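Side-chain contact in protein dsvD (Desulfovibrio vulgaris, PDB 1UCR), which may play an essential role in dissimilatory sulfite reduction and possibly binds DNA through its winged-helix motif: residues K21-F24 / N25-T28. Numbering follows the deposited sequence.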
loop_
_atom_site.group_PDB
_atom_site.type_symbol
_atom_site.label_atom_id
_atom_site.label_comp_id
_atom_site.label_asym_id
_atom_site.label_seq_id
_atom_site.Cartn_x
_atom_site.Cartn_y
_atom_site.Cartn_z
ATOM N N LYS B 21 -6.843 -8.360 4.838
ATOM C CA LYS B 21 -6.079 -9.408 4.090
ATOM C C LYS B 21 -7.038 -10.476 3.616
ATOM O O LYS B 21 -8.103 -10.705 4.178
ATOM C CB LYS B 21 -4.931 -9.972 4.916
ATOM C CG LYS B 21 -5.386 -10.570 6.236
ATOM C CD LYS B 21 -4.176 -11.044 7.110
ATOM C CE LYS B 21 -4.687 -11.678 8.380
ATOM N NZ LYS B 21 -3.605 -12.095 9.310
ATOM N N PHE B 22 -6.645 -11.160 2.538
ATOM C CA PHE B 22 -7.419 -12.184 1.874
ATOM C C PHE B 22 -6.511 -13.387 1.595
ATOM O O PHE B 22 -5.313 -13.240 1.413
ATOM C CB PHE B 22 -8.012 -11.649 0.574
ATOM C CG PHE B 22 -9.151 -10.694 0.790
ATOM C CD1 PHE B 22 -8.898 -9.331 0.972
ATOM C CD2 PHE B 22 -10.481 -11.139 0.783
ATOM C CE1 PHE B 22 -9.939 -8.424 1.150
ATOM C CE2 PHE B 22 -11.519 -10.221 0.962
ATOM C CZ PHE B 22 -11.236 -8.886 1.095
ATOM N N TYR B 23 -7.094 -14.580 1.556
ATOM C CA TYR B 23 -6.351 -15.787 1.213
ATOM C C TYR B 23 -5.851 -15.778 -0.211
ATOM O O TYR B 23 -6.479 -15.205 -1.085
ATOM C CB TYR B 23 -7.275 -17.030 1.362
ATOM C CG TYR B 23 -7.646 -17.245 2.814
ATOM C CD1 TYR B 23 -8.967 -17.068 3.240
ATOM C CD2 TYR B 23 -6.718 -17.646 3.759
ATOM C CE1 TYR B 23 -9.305 -17.295 4.579
ATOM C CE2 TYR B 23 -7.008 -17.841 5.066
ATOM C CZ TYR B 23 -8.340 -17.663 5.467
ATOM O OH TYR B 23 -8.615 -17.843 6.815
ATOM N N PHE B 24 -4.769 -16.519 -0.448
ATOM C CA PHE B 24 -4.367 -16.773 -1.833
ATOM C C PHE B 24 -5.538 -17.183 -2.690
ATOM O O PHE B 24 -5.764 -16.664 -3.779
ATOM C CB PHE B 24 -3.294 -17.881 -1.800
ATOM C CG PHE B 24 -2.910 -18.276 -3.224
ATOM C CD1 PHE B 24 -2.279 -17.371 -4.092
ATOM C CD2 PHE B 24 -3.216 -19.514 -3.735
ATOM C CE1 PHE B 24 -1.975 -17.714 -5.397
ATOM C CE2 PHE B 24 -2.876 -19.911 -5.040
ATOM C CZ PHE B 24 -2.250 -18.995 -5.884
ATOM N N ASN B 25 -6.388 -18.101 -2.210
ATOM C CA ASN B 25 -7.478 -18.618 -2.996
ATOM C C ASN B 25 -8.618 -17.623 -3.150
ATOM O O ASN B 25 -9.424 -17.773 -4.052
ATOM C CB ASN B 25 -8.018 -19.926 -2.411
ATOM C CG ASN B 25 -7.141 -21.116 -2.629
ATOM O OD1 ASN B 25 -6.139 -21.066 -3.324
ATOM N ND2 ASN B 25 -7.537 -22.213 -2.014
ATOM N N ASP B 26 -8.672 -16.556 -2.315
ATOM C CA ASP B 26 -9.605 -15.480 -2.635
ATOM C C ASP B 26 -9.239 -14.814 -3.972
ATOM O O ASP B 26 -10.113 -14.432 -4.726
ATOM C CB ASP B 26 -9.620 -14.416 -1.534
ATOM C CG ASP B 26 -10.407 -14.821 -0.282
ATOM O OD1 ASP B 26 -11.551 -15.296 -0.443
ATOM O OD2 ASP B 26 -9.868 -14.600 0.808
ATOM N N PHE B 27 -7.924 -14.703 -4.240
ATOM C CA PHE B 27 -7.496 -14.056 -5.499
ATOM C C PHE B 27 -7.713 -14.979 -6.675
ATOM O O PHE B 27 -8.154 -14.549 -7.750
ATOM C CB PHE B 27 -6.030 -13.624 -5.390
ATOM C CG PHE B 27 -5.846 -12.586 -4.313
ATOM C CD1 PHE B 27 -5.369 -12.967 -3.074
ATOM C CD2 PHE B 27 -6.190 -11.238 -4.530
ATOM C CE1 PHE B 27 -5.257 -12.058 -2.044
ATOM C CE2 PHE B 27 -6.020 -10.316 -3.514
ATOM C CZ PHE B 27 -5.552 -10.735 -2.274
ATOM N N THR B 28 -7.419 -16.285 -6.504
ATOM C CA THR B 28 -7.738 -17.196 -7.614
ATOM C C THR B 28 -9.240 -17.259 -7.850
ATOM O O THR B 28 -9.686 -17.407 -9.005
ATOM C CB THR B 28 -7.100 -18.586 -7.412
ATOM O OG1 THR B 28 -7.585 -19.171 -6.208
ATOM C CG2 THR B 28 -5.583 -18.506 -7.360
#
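Phe-24 O, in the first turn of helix 24-30, accepts two backbone N-H groups: Thr-28 N at 3.2 Å, nearly straight at 160° and in the carbonyl plane, and Phe-27 N at 3.0 Å, which comes from above that plane at a more bent angle. In the same first turn, Asp-26 ties the strand to the helix. Its CG lies beside its own backbone N (chi1 -77°), which turns the carboxylate back toward the strand, where Asp-26 OD2 accepts from Tyr-23 N at 2.9 Å on its anti side. Weakly, Asp-26 N returns a bond to Tyr-23 O. Tyr-23 holds the N-cap position, and aspartate suits the third place after it: a short acidic side chain reaches back to the N-cap amide, and its negative charge probably interacts favourably with the helix N-terminus.

Asp-26 OD2 also lies near the plane of the Phe-22 ring, 3.5 Å from Phe-22 CD2 at its edge, with ring and carboxylate almost perpendicular. Phe-22 CB also packs on Phe-27 CE1 (3.8 Å). Threonine's methyl and hydroxyl serve two partners: Thr-28 CG2 sits over a face of the Phe-24 ring, a CH-pi contact 4.1 Å from the centroid, while Thr-28 OG1 hydrogen-bonds to Asn-25 O.

This strand-to-helix junction belongs to the winged-helix fold. Phe-22 is backbone hydrogen-bonded to Tyr-63, and Phe-24 to Thr-61, of strand 60-65. Large apolar rings suit the buried phenylalanines: Phe-27 touches Val-8 and Leu-12 of helix 3-12 and Leu-43 of helix 36-48, Phe-22 meets Leu-12, and Phe-24 packs against Val-39 and Leu-43.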